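PDB 5HSX: putative alpha-ketoglutarate-dependent taurine dioxygenase from Burkholderia xenovorans, which probably acts as an iron(II)- and 2-oxoglutarate-dependent dioxygenase of the TauD/TfdA family, and binds a sodium ion at its metal site in this crystal. Local coordinates for residues G35-L38 with T39-L42; D125-A129 with V130-W134; L162-P165 with L166-F169; E235-V238 with L239-L243; V247-P250 with E251-V254. All blocks are in the same frame, centred on the assembly; numbering follows the deposited sequence. Where two conformers were deposited one is given.

Contact 1 of 5, residues G35-L38 with T39-L42; sequences GVDL and TQKL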
loop_
_atom_site.group_PDB
_atom_site.type_symbol
_atom_site.label_atom_id
_atom_site.label_comp_id
_atom_site.label_asym_id
_atom_site.label_seq_id
_atom_site.Cartn_x
_atom_site.Cartn_y
_atom_site.Cartn_z
ATOM N N GLY B 35 22.903 7.770 -10.334
ATOM C CA GLY B 35 24.098 8.536 -10.629
ATOM C C GLY B 35 25.094 8.647 -9.496
ATOM O O GLY B 35 26.020 9.463 -9.586
ATOM N N VAL B 36 24.936 7.861 -8.434
ATOM C CA VAL B 36 25.819 7.903 -7.278
ATOM C C VAL B 36 26.346 6.496 -7.033
ATOM O O VAL B 36 25.580 5.530 -7.075
ATOM C CB VAL B 36 25.096 8.433 -6.020
ATOM C CG1 VAL B 36 26.096 8.974 -5.018
ATOM C CG2 VAL B 36 24.078 9.499 -6.389
ATOM N N ASP B 37 27.653 6.380 -6.788
ATOM C CA ASP B 37 28.289 5.102 -6.468
ATOM C C ASP B 37 28.568 5.097 -4.967
ATOM O O ASP B 37 29.521 5.723 -4.499
ATOM C CB ASP B 37 29.559 4.907 -7.293
ATOM C CG ASP B 37 30.282 3.599 -6.979
ATOM O OD1 ASP B 37 31.370 3.378 -7.550
ATOM O OD2 ASP B 37 29.786 2.798 -6.161
ATOM N N LEU B 38 27.733 4.375 -4.214
ATOM C CA LEU B 38 27.811 4.425 -2.759
ATOM C C LEU B 38 29.009 3.671 -2.196
ATOM O O LEU B 38 29.240 3.740 -0.983
ATOM C CB LEU B 38 26.513 3.891 -2.142
ATOM C CG LEU B 38 25.395 4.921 -1.924
ATOM C CD1 LEU B 38 25.150 5.749 -3.169
ATOM C CD2 LEU B 38 24.097 4.275 -1.450
ATOM N N THR B 39 29.776 2.957 -3.025
ATOM C CA THR B 39 31.014 2.363 -2.533
ATOM C C THR B 39 32.119 3.396 -2.382
ATOM O O THR B 39 33.121 3.119 -1.716
ATOM C CB THR B 39 31.504 1.238 -3.455
ATOM O OG1 THR B 39 31.933 1.783 -4.711
ATOM C CG2 THR B 39 30.407 0.205 -3.690
ATOM N N GLN B 40 31.951 4.574 -2.975
ATOM C CA GLN B 40 32.959 5.623 -2.971
ATOM C C GLN B 40 32.578 6.723 -1.991
ATOM O O GLN B 40 31.400 6.933 -1.697
ATOM C CB GLN B 40 33.120 6.228 -4.369
ATOM C CG GLN B 40 33.509 5.234 -5.440
ATOM C CD GLN B 40 34.776 4.489 -5.094
ATOM O OE1 GLN B 40 35.848 5.084 -4.976
ATOM N NE2 GLN B 40 34.660 3.178 -4.916
ATOM N N LYS B 41 33.591 7.429 -1.490
ATOM C CA LYS B 41 33.328 8.660 -0.756
ATOM C C LYS B 41 32.724 9.687 -1.703
ATOM O O LYS B 41 33.148 9.815 -2.854
ATOM C CB LYS B 41 34.617 9.198 -0.132
ATOM N N LEU B 42 31.717 10.412 -1.225
ATOM C CA LEU B 42 30.970 11.331 -2.073
ATOM C C LEU B 42 31.494 12.756 -1.937
ATOM O O LEU B 42 32.004 13.154 -0.886
ATOM C CB LEU B 42 29.480 11.302 -1.735
ATOM C CG LEU B 42 28.783 9.948 -1.854
ATOM C CD1 LEU B 42 27.280 10.119 -1.697
ATOM C CD2 LEU B 42 29.128 9.274 -3.172
HETATM O O HOH W 1 29.541 6.989 -0.083
#

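Contact 2 of 5, residues D125-A129 with V130-W134; sequences DVTAA and VNPPW. With NA (sodium ion), chain M.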
loop_
_atom_site.group_PDB
_atom_site.type_symbol
_atom_site.label_atom_id
_atom_site.label_comp_id
_atom_site.label_asym_id
_atom_site.label_seq_id
_atom_site.Cartn_x
_atom_site.Cartn_y
_atom_site.Cartn_z
ATOM N N ASP B 125 10.619 4.934 14.081
ATOM C CA ASP B 125 11.599 4.179 14.864
ATOM C C ASP B 125 11.919 4.829 16.206
ATOM O O ASP B 125 12.249 6.016 16.277
ATOM C CB ASP B 125 12.879 4.010 14.057
ATOM C CG ASP B 125 12.717 3.011 12.939
ATOM O OD1 ASP B 125 11.968 2.029 13.146
ATOM O OD2 ASP B 125 13.314 3.216 11.865
ATOM N N VAL B 126 11.870 4.017 17.269
ATOM C CA VAL B 126 12.331 4.375 18.609
ATOM C C VAL B 126 11.677 5.644 19.152
ATOM O O VAL B 126 12.326 6.419 19.869
ATOM C CB VAL B 126 13.873 4.526 18.649
ATOM C CG1 VAL B 126 14.423 4.306 20.067
ATOM C CG2 VAL B 126 14.544 3.574 17.686
ATOM N N THR B 127 10.394 5.878 18.844
ATOM C CA THR B 127 9.827 7.087 19.445
ATOM C C THR B 127 9.532 6.908 20.925
ATOM O O THR B 127 9.137 7.878 21.574
ATOM C CB THR B 127 8.554 7.572 18.734
ATOM O OG1 THR B 127 7.543 6.557 18.757
ATOM C CG2 THR B 127 8.850 8.002 17.297
ATOM N N ALA B 128 9.717 5.709 21.485
ATOM C CA ALA B 128 9.649 5.606 22.937
ATOM C C ALA B 128 10.820 6.298 23.625
ATOM O O ALA B 128 10.791 6.451 24.849
ATOM C CB ALA B 128 9.585 4.137 23.363
ATOM N N ALA B 129 11.841 6.708 22.879
ATOM C CA ALA B 129 12.988 7.414 23.436
ATOM C C ALA B 129 12.797 8.923 23.310
ATOM O O ALA B 129 12.050 9.406 22.457
ATOM C CB ALA B 129 14.270 6.996 22.722
ATOM N N VAL B 130 13.520 9.674 24.149
ATOM C CA VAL B 130 13.358 11.128 24.137
ATOM C C VAL B 130 14.022 11.743 22.907
ATOM O O VAL B 130 13.591 12.800 22.429
ATOM C CB VAL B 130 13.901 11.756 25.439
ATOM C CG1 VAL B 130 15.413 11.675 25.486
ATOM C CG2 VAL B 130 13.421 13.204 25.567
ATOM N N ASN B 131 15.060 11.098 22.365
ATOM C CA ASN B 131 15.746 11.555 21.153
ATOM C C ASN B 131 15.725 10.437 20.110
ATOM O O ASN B 131 16.725 9.727 19.922
ATOM C CB ASN B 131 17.173 11.994 21.471
ATOM C CG ASN B 131 17.980 10.903 22.151
ATOM O OD1 ASN B 131 17.447 10.109 22.931
ATOM N ND2 ASN B 131 19.260 10.831 21.825
ATOM N N PRO B 132 14.611 10.260 19.401
ATOM C CA PRO B 132 14.557 9.212 18.379
ATOM C C PRO B 132 15.541 9.494 17.264
ATOM O O PRO B 132 15.862 10.664 16.976
ATOM C CB PRO B 132 13.102 9.278 17.882
ATOM C CG PRO B 132 12.344 9.955 19.014
ATOM C CD PRO B 132 13.322 10.968 19.540
ATOM N N PRO B 133 16.052 8.455 16.600
ATOM C CA PRO B 133 16.991 8.684 15.492
ATOM C C PRO B 133 16.310 9.459 14.374
ATOM O O PRO B 133 15.138 9.237 14.066
ATOM C CB PRO B 133 17.371 7.265 15.042
ATOM C CG PRO B 133 16.227 6.408 15.501
ATOM C CD PRO B 133 15.792 7.017 16.810
ATOM N N TRP B 134 17.042 10.398 13.775
ATOM C CA TRP B 134 16.393 11.206 12.752
ATOM C C TRP B 134 16.295 10.494 11.408
ATOM O O TRP B 134 15.442 10.863 10.596
ATOM C CB TRP B 134 17.105 12.557 12.606
ATOM C CG TRP B 134 18.373 12.581 11.803
ATOM C CD1 TRP B 134 19.661 12.491 12.278
ATOM C CD2 TRP B 134 18.481 12.779 10.389
ATOM N NE1 TRP B 134 20.558 12.608 11.236
ATOM C CE2 TRP B 134 19.858 12.779 10.068
ATOM C CE3 TRP B 134 17.544 12.961 9.360
ATOM C CZ2 TRP B 134 20.319 12.944 8.761
ATOM C CZ3 TRP B 134 18.006 13.122 8.062
ATOM C CH2 TRP B 134 19.383 13.108 7.774
HETATM NA NA NA M . 10.924 0.323 12.108
HETATM O O HOH W 2 12.831 8.011 14.706
HETATM O O HOH W 3 10.667 -1.688 10.800
HETATM O O HOH W 4 13.089 0.298 11.514
#

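Contact 3 of 5, residues L162-P165 with L166-F169; sequences LSAP and LRSF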
loop_
_atom_site.group_PDB
_atom_site.type_symbol
_atom_site.label_atom_id
_atom_site.label_comp_id
_atom_site.label_asym_id
_atom_site.label_seq_id
_atom_site.Cartn_x
_atom_site.Cartn_y
_atom_site.Cartn_z
ATOM N N LEU B 162 -5.255 17.171 7.598
ATOM C CA LEU B 162 -6.249 17.381 8.643
ATOM C C LEU B 162 -6.945 18.706 8.382
ATOM O O LEU B 162 -6.343 19.642 7.853
ATOM C CB LEU B 162 -5.593 17.420 10.029
ATOM C CG LEU B 162 -4.881 16.156 10.526
ATOM C CD1 LEU B 162 -4.183 16.487 11.852
ATOM C CD2 LEU B 162 -5.882 15.033 10.709
ATOM N N SER B 163 -8.225 18.784 8.739
ATOM C CA SER B 163 -8.907 20.068 8.647
ATOM C C SER B 163 -8.269 21.075 9.602
ATOM O O SER B 163 -7.608 20.714 10.585
ATOM C CB SER B 163 -10.393 19.924 8.975
ATOM O OG SER B 163 -10.595 19.538 10.332
ATOM N N ALA B 164 -8.503 22.359 9.325
ATOM C CA ALA B 164 -7.907 23.400 10.164
ATOM C C ALA B 164 -8.273 23.260 11.643
ATOM O O ALA B 164 -7.370 23.415 12.488
ATOM C CB ALA B 164 -8.294 24.790 9.633
ATOM N N PRO B 165 -9.523 22.988 12.029
ATOM C CA PRO B 165 -9.791 22.828 13.464
ATOM C C PRO B 165 -9.068 21.642 14.063
ATOM O O PRO B 165 -8.594 21.732 15.202
ATOM C CB PRO B 165 -11.318 22.675 13.520
ATOM C CG PRO B 165 -11.800 23.324 12.220
ATOM C CD PRO B 165 -10.770 22.910 11.242
ATOM N N LEU B 166 -8.940 20.538 13.320
ATOM C CA LEU B 166 -8.191 19.399 13.844
ATOM C C LEU B 166 -6.708 19.733 13.990
ATOM O O LEU B 166 -6.076 19.353 14.988
ATOM C CB LEU B 166 -8.387 18.170 12.951
ATOM C CG LEU B 166 -9.470 17.201 13.440
ATOM C CD1 LEU B 166 -9.091 16.572 14.791
ATOM C CD2 LEU B 166 -10.803 17.935 13.529
ATOM N N ARG B 167 -6.130 20.442 13.015
ATOM C CA ARG B 167 -4.720 20.832 13.125
ATOM C C ARG B 167 -4.472 21.677 14.373
ATOM O O ARG B 167 -3.541 21.411 15.145
ATOM C CB ARG B 167 -4.271 21.602 11.873
ATOM C CG ARG B 167 -4.242 20.753 10.591
ATOM C CD ARG B 167 -3.552 21.444 9.417
ATOM N NE ARG B 167 -3.953 22.832 9.174
ATOM C CZ ARG B 167 -4.829 23.226 8.252
ATOM N NH1 ARG B 167 -5.457 22.333 7.485
ATOM N NH2 ARG B 167 -5.083 24.524 8.094
ATOM N N SER B 168 -5.291 22.714 14.580
ATOM C CA SER B 168 -5.135 23.556 15.765
ATOM C C SER B 168 -5.292 22.748 17.042
ATOM O O SER B 168 -4.600 23.002 18.040
ATOM C CB SER B 168 -6.149 24.700 15.742
ATOM O OG SER B 168 -5.751 25.697 14.835
ATOM N N PHE B 169 -6.205 21.771 17.033
ATOM C CA PHE B 169 -6.411 20.909 18.194
ATOM C C PHE B 169 -5.172 20.065 18.501
ATOM O O PHE B 169 -4.667 20.077 19.629
ATOM C CB PHE B 169 -7.634 20.017 17.949
ATOM C CG PHE B 169 -7.983 19.115 19.107
ATOM C CD1 PHE B 169 -8.035 19.606 20.404
ATOM C CD2 PHE B 169 -8.297 17.781 18.884
ATOM C CE1 PHE B 169 -8.374 18.770 21.464
ATOM C CE2 PHE B 169 -8.632 16.941 19.937
ATOM C CZ PHE B 169 -8.672 17.427 21.223
HETATM O O HOH W 5 -6.675 26.695 12.493
#

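Contact 4 of 5, residues E235-V238 with L239-L243; sequences ESQV and LLELL. With EDO (1,2-ethanediol), chain P.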
loop_
_atom_site.group_PDB
_atom_site.type_symbol
_atom_site.label_atom_id
_atom_site.label_comp_id
_atom_site.label_asym_id
_atom_site.label_seq_id
_atom_site.Cartn_x
_atom_site.Cartn_y
_atom_site.Cartn_z
ATOM N N GLU B 235 -11.582 9.351 25.196
ATOM C CA GLU B 235 -11.234 10.438 24.288
ATOM C C GLU B 235 -9.914 10.149 23.579
ATOM O O GLU B 235 -9.796 10.339 22.360
ATOM C CB GLU B 235 -11.161 11.754 25.064
ATOM C CG GLU B 235 -12.549 12.234 25.557
ATOM C CD GLU B 235 -12.445 13.297 26.641
ATOM O OE1 GLU B 235 -11.307 13.657 27.008
ATOM O OE2 GLU B 235 -13.503 13.753 27.133
ATOM N N SER B 236 -8.907 9.706 24.341
ATOM C CA SER B 236 -7.604 9.372 23.779
ATOM C C SER B 236 -7.743 8.269 22.737
ATOM O O SER B 236 -7.218 8.373 21.623
ATOM C CB SER B 236 -6.649 8.931 24.897
ATOM O OG SER B 236 -5.410 8.474 24.378
ATOM N N GLN B 237 -8.472 7.211 23.086
ATOM C CA GLN B 237 -8.628 6.086 22.164
ATOM C C GLN B 237 -9.262 6.534 20.843
ATOM O O GLN B 237 -8.783 6.183 19.755
ATOM C CB GLN B 237 -9.467 4.996 22.829
ATOM C CG GLN B 237 -9.748 3.765 21.936
ATOM C CD GLN B 237 -10.460 2.680 22.706
ATOM O OE1 GLN B 237 -11.565 2.889 23.224
ATOM N NE2 GLN B 237 -9.823 1.509 22.814
ATOM N N VAL B 238 -10.351 7.303 20.927
ATOM C CA VAL B 238 -11.073 7.742 19.733
ATOM C C VAL B 238 -10.182 8.632 18.865
ATOM O O VAL B 238 -10.107 8.476 17.634
ATOM C CB VAL B 238 -12.364 8.469 20.155
ATOM C CG1 VAL B 238 -12.905 9.327 19.030
ATOM C CG2 VAL B 238 -13.415 7.444 20.607
ATOM N N LEU B 239 -9.491 9.577 19.498
ATOM C CA LEU B 239 -8.653 10.509 18.750
ATOM C C LEU B 239 -7.458 9.807 18.121
ATOM O O LEU B 239 -7.098 10.097 16.974
ATOM C CB LEU B 239 -8.166 11.642 19.662
ATOM C CG LEU B 239 -9.275 12.612 20.080
ATOM C CD1 LEU B 239 -8.764 13.520 21.198
ATOM C CD2 LEU B 239 -9.772 13.413 18.864
ATOM N N LEU B 240 -6.815 8.890 18.854
ATOM C CA LEU B 240 -5.706 8.152 18.250
ATOM C C LEU B 240 -6.168 7.315 17.060
ATOM O O LEU B 240 -5.505 7.310 16.015
ATOM C CB LEU B 240 -5.009 7.272 19.287
ATOM C CG LEU B 240 -4.214 8.062 20.329
ATOM C CD1 LEU B 240 -3.581 7.085 21.304
ATOM C CD2 LEU B 240 -3.139 8.903 19.658
ATOM N N GLU B 241 -7.303 6.609 17.185
ATOM C CA GLU B 241 -7.789 5.816 16.054
ATOM C C GLU B 241 -8.139 6.700 14.856
ATOM O O GLU B 241 -7.919 6.306 13.702
ATOM C CB GLU B 241 -8.977 4.941 16.485
ATOM C CG GLU B 241 -8.489 3.843 17.451
ATOM C CD GLU B 241 -9.537 2.829 17.844
ATOM O OE1 GLU B 241 -10.695 2.933 17.389
ATOM O OE2 GLU B 241 -9.188 1.933 18.636
ATOM N N LEU B 242 -8.669 7.900 15.107
ATOM C CA LEU B 242 -8.926 8.848 14.022
ATOM C C LEU B 242 -7.636 9.216 13.298
ATOM O O LEU B 242 -7.569 9.173 12.063
ATOM C CB LEU B 242 -9.598 10.104 14.584
ATOM C CG LEU B 242 -9.762 11.286 13.624
ATOM C CD1 LEU B 242 -10.857 10.966 12.582
ATOM C CD2 LEU B 242 -10.071 12.562 14.414
ATOM N N LEU B 243 -6.598 9.587 14.061
ATOM C CA LEU B 243 -5.337 10.021 13.456
ATOM C C LEU B 243 -4.590 8.854 12.818
ATOM O O LEU B 243 -3.958 9.023 11.768
ATOM C CB LEU B 243 -4.464 10.723 14.514
ATOM C CG LEU B 243 -5.096 11.946 15.179
ATOM C CD1 LEU B 243 -4.206 12.459 16.320
ATOM C CD2 LEU B 243 -5.309 13.078 14.160
HETATM C C1 EDO P . -7.068 1.525 21.190
HETATM O O1 EDO P . -6.968 1.673 19.762
HETATM C C2 EDO P . -5.830 2.067 21.907
HETATM O O2 EDO P . -5.827 3.500 21.933
#

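Contact 5 of 5, residues V247-P250 with E251-V254; sequences VTRP and EFTV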
loop_
_atom_site.group_PDB
_atom_site.type_symbol
_atom_site.label_atom_id
_atom_site.label_comp_id
_atom_site.label_asym_id
_atom_site.label_seq_id
_atom_site.Cartn_x
_atom_site.Cartn_y
_atom_site.Cartn_z
ATOM N N VAL B 247 -3.425 8.655 8.888
ATOM C CA VAL B 247 -2.048 8.629 8.393
ATOM C C VAL B 247 -1.765 7.427 7.518
ATOM O O VAL B 247 -0.734 7.405 6.839
ATOM C CB VAL B 247 -0.965 8.633 9.500
ATOM C CG1 VAL B 247 -1.054 9.888 10.340
ATOM C CG2 VAL B 247 -1.005 7.345 10.347
ATOM N N THR B 248 -2.636 6.421 7.524
ATOM C CA THR B 248 -2.441 5.263 6.677
ATOM C C THR B 248 -3.252 5.337 5.391
ATOM O O THR B 248 -3.318 4.340 4.663
ATOM C CB THR B 248 -2.757 3.962 7.450
ATOM O OG1 THR B 248 -4.037 4.045 8.084
ATOM C CG2 THR B 248 -1.699 3.727 8.522
ATOM N N ARG B 249 -3.843 6.490 5.071
ATOM C CA ARG B 249 -4.560 6.598 3.803
ATOM C C ARG B 249 -3.582 6.456 2.637
ATOM O O ARG B 249 -2.457 6.968 2.704
ATOM C CB ARG B 249 -5.334 7.920 3.713
ATOM C CG ARG B 249 -6.570 7.887 4.629
ATOM C CD ARG B 249 -7.786 8.543 4.016
ATOM N NE ARG B 249 -7.574 9.965 3.763
ATOM C CZ ARG B 249 -7.783 10.936 4.652
ATOM N NH1 ARG B 249 -7.559 12.197 4.290
ATOM N NH2 ARG B 249 -8.207 10.657 5.898
ATOM N N PRO B 250 -3.966 5.729 1.575
ATOM C CA PRO B 250 -3.025 5.435 0.475
ATOM C C PRO B 250 -2.404 6.659 -0.163
ATOM O O PRO B 250 -1.275 6.576 -0.664
ATOM C CB PRO B 250 -3.901 4.670 -0.537
ATOM C CG PRO B 250 -5.008 4.097 0.267
ATOM C CD PRO B 250 -5.267 5.061 1.398
ATOM N N GLU B 251 -3.106 7.791 -0.171
ATOM C CA GLU B 251 -2.558 8.994 -0.789
ATOM C C GLU B 251 -1.289 9.481 -0.100
ATOM O O GLU B 251 -0.538 10.262 -0.699
ATOM C CB GLU B 251 -3.601 10.106 -0.778
ATOM C CG GLU B 251 -3.816 10.701 0.600
ATOM C CD GLU B 251 -5.169 11.375 0.754
ATOM O OE1 GLU B 251 -6.161 10.657 1.020
ATOM O OE2 GLU B 251 -5.240 12.618 0.612
ATOM N N PHE B 252 -1.032 9.059 1.143
ATOM C CA PHE B 252 0.164 9.494 1.862
ATOM C C PHE B 252 1.312 8.496 1.758
ATOM O O PHE B 252 2.378 8.757 2.318
ATOM C CB PHE B 252 -0.143 9.735 3.358
ATOM C CG PHE B 252 -1.266 10.703 3.609
ATOM C CD1 PHE B 252 -1.284 11.944 2.980
ATOM C CD2 PHE B 252 -2.308 10.368 4.468
ATOM C CE1 PHE B 252 -2.326 12.840 3.203
ATOM C CE2 PHE B 252 -3.357 11.251 4.695
ATOM C CZ PHE B 252 -3.363 12.494 4.059
ATOM N N THR B 253 1.143 7.378 1.044
ATOM C CA THR B 253 2.074 6.261 1.162
ATOM C C THR B 253 2.846 5.988 -0.124
ATOM O O THR B 253 2.445 6.376 -1.224
ATOM C CB THR B 253 1.362 4.953 1.572
ATOM O OG1 THR B 253 0.557 4.470 0.484
ATOM C CG2 THR B 253 0.506 5.179 2.805
ATOM N N VAL B 254 3.967 5.287 0.041
ATOM C CA VAL B 254 4.707 4.696 -1.073
ATOM C C VAL B 254 5.127 3.286 -0.673
ATOM O O VAL B 254 5.426 3.024 0.496
ATOM C CB VAL B 254 5.929 5.563 -1.472
ATOM C CG1 VAL B 254 6.984 5.595 -0.343
ATOM C CG2 VAL B 254 6.536 5.063 -2.783
HETATM O O HOH W 6 0.644 7.673 -2.679
#

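Contact 1 of 5, residues G35-L38 with T39-L42
A type I beta turn from Asp37 to Gln40 reverses the chain here, and an Asx turn made by the side chain of Asp37 is built onto it. The beta turn is closed by the backbone bond from Gln40 N to Asp37 O (3.1 Å). In the Asx turn, Asp37 OD2 accepts from Thr39 N at 3.1 Å. The same oxygen also takes the hydroxyl proton of Thr39 OG1, at 2.8 Å. Both donors come from one face of the carboxylate, well above its plane; OD2 takes both bonds. Asp37 CG is anti to the backbone N (chi1 179°), which carries OD2 to Thr39 N and OG1. Gln40 adds to the network. Its chain bends back so that NE2 donates to Thr39 OG1 (3.1 Å), with the hydroxyl nearly in the amide plane. Further on, the side chains of Val36 and Leu42 cross at about a right angle, and Val36 CG1 meets Leu42 CD2 at 3.6 Å. The turn lies in the loop between strand 31-34 and helix 44-57. Val36 and Leu42 pack on Ile50 of that helix, while Leu38 and Leu42 rest against Phe75 of helix 69-77.

Contact 2 of 5, residues D125-A129 with V130-W134
Val126 and Pro133 make the main apolar contact. Val126 CB lies 3.6 Å from Pro133 CD, and Val126 CG2 meets the same ring carbon at 3.8 Å. The two side chains cross at about a right angle. Pro132 packs on backbone instead. Its CB touches Val126 O at 3.6 Å, and its CG touches Ala129 O at 3.5 Å. The polar links are few. Ala129 N donates to Val126 O and closes a type I beta turn, with Thr127 and Ala128 at its corners. Water 2 bridges the two limbs of the bend by donating to Asp125 O (2.6 Å) and to Pro133 O (2.7 Å). The third kind of interaction is metal binding. Asp125 OD1 binds the sodium ion at 2.3 Å, and waters 3 and 4 are also ligands. His123, His273 and the terminal O of Asn323, the last residue of the chain, complete the site. The His-x-Asp and distant His pattern is the facial triad of this family, so sodium probably sits where iron(II) would bind. Asp125 OD2 has a weak hydrogen bond to Ser136 OG, a second-shell contact. This buried loop links strand 122-123 to strand 135-140. Pro133 packs on Thr292 of strand 287-293, Asp125 on Trp266 of strand 263-267, and Thr127 OG1 is hydrogen-bonded to ND1 of His177 of strand 174-179.

Contact 3 of 5, residues L162-P165 with L166-F169
Arg167 curls back along the chain and donates from NH1 to Leu162 O at 2.9 Å. The bond is bent, with an angle of 137° at the hydrogen, and the oxygen sits somewhat out of the guanidinium plane. The arginine chain turns at chi3 (-47°), which brings the flat group over the backbone of Ala164. Ala164 CA lies 3.5 Å above the guanidinium plane, over its centre, and Ala164 CB touches NH2 at 3.6 Å. The side chain thus satisfies a carbonyl that comes before the first helical turn. The next carbonyls are taken by the backbone. Ser163 O accepts from Arg167 N at 2.9 Å. Ala164 O accepts from Ser168 N, and Pro165 O from Phe169 N, both at 3.0 Å. These are the first i to i+4 bonds of helix 164-171. Ser163 stands at its N-cap position. Pro165 fits this opening turn, where a backbone N-H would have no helical acceptor and proline is readily accommodated. The Ser163 hydroxyl lies by the side chain of Leu166, with OG 3.6 Å from CD2. On the apolar side, Leu162 CB packs against Arg167 CG and, more loosely, against Leu166 CB. Leu162, Leu166 and Phe169 then reach helix 233-247, where they touch Leu243, Leu242 and Leu239.

Contact 4 of 5, residues E235-V238 with L239-L243
Gln237 and Glu241 lie side by side on one face of helix 233-247 and point the same way. Gln237 CG stands 3.8 Å from Glu241 OE2. The amide and carboxylate planes are 44° apart. The two chains start differently: Gln237 CG is anti to the backbone N (chi1 178°), whereas Glu241 CG is anti to the carbonyl carbon (chi1 -69°). The Glu241 torsion brings CG against Gln237 O at 3.3 Å, one turn back. Beyond CG both chains are extended. Leu239 and Leu240 share the first torsion of Glu241 and do the same. Leu239 CG sits 3.3 Å from Glu235 O, and Leu240 CG sits 3.3 Å from Ser236 O. Each of these carbonyls also accepts the regular backbone bond from the residue four along. Leu240 CD1 passes the hydroxyl of Ser236, whose OG is hydrogen-bonded to Ile228 N of strand 225-228. Leu240 and Leu239 pack on that same strand. The chemistry divides the helix into two sides. Leu240 and Leu243 are buried against the protein, and Leu239 is partly so. On the outer side a 1,2-ethanediol, probably from the crystallisation liquor, gives a short bond from O1 to Glu241 OE2 (2.5 Å). Gln237 OE1 is hydrogen-bonded to Arg234 NH1, and Glu241 has a long, weak ion pair with Arg117. Gln237 and Glu241 thus meet through carbon and oxygen, and their polar ends look to other partners.

Contact 5 of 5, residues V247-P250 with E251-V254
Arg249 and Glu251 lie side by side and form a salt bridge. Arg249 CB is near two groups, Glu251 OE1 at 3.9 Å and Phe252 CD2 at 4.0 Å. The chain then bends at chi2 and again at chi3. CD stays near the same carboxylate oxygen, at 4.0 Å. At NE the polar contact is made: it donates to Glu251 OE1 at 3.2 Å, nearly straight at 169°. The acceptor lies in the guanidinium plane, at its edge. On the glutamate side, the donor stands well above the carboxylate plane, and the two planes are 63° apart. CZ and NH1 pass the same oxygen at longer range. One face of the guanidinium has Phe252 CE2 above it, offset toward the rim. Glu251 CG is placed between its backbone N and carbonyl carbon (chi1 73°). This folds the side chain back, and CG comes to lie 3.6 Å above the centre of the Phe252 ring. Phe252 is thus in touch with both charged chains. Behind them, Phe252 N donates to Arg249 O (3.0 Å) and Thr253 N to Pro250 O (3.1 Å). These i to i+3 bonds make a short 3-10 turn. The turn carries the chain from helix 233-247 into strand 253-256, which pairs with strand 150-154. Helix 155-161 packs on Phe252. Arg249, Pro250 and Glu251 pack on Gln116, Gln151 and Thr277 of the second subunit.

How the contacts relate
Contact 2 is the buried one, at the metal site. Contact 3 lies on the surface, and contacts 1, 4 and 5 are partly buried. Contacts 3 and 4 lie on two helices that pack together through apolar side chains. Contact 5 continues the chain beyond the helix of contact 4 and alone among the five reaches the second subunit. Contact 1 is remote, with its centre about 44 Å from that of contact 4. The chemistry follows the place. Prolines, a bridging water and a metal mark the interior loop. In contacts 1 and 5 charged side chains supplement turns closed by backbone bonds. Regular backbone bonds dominate the helices.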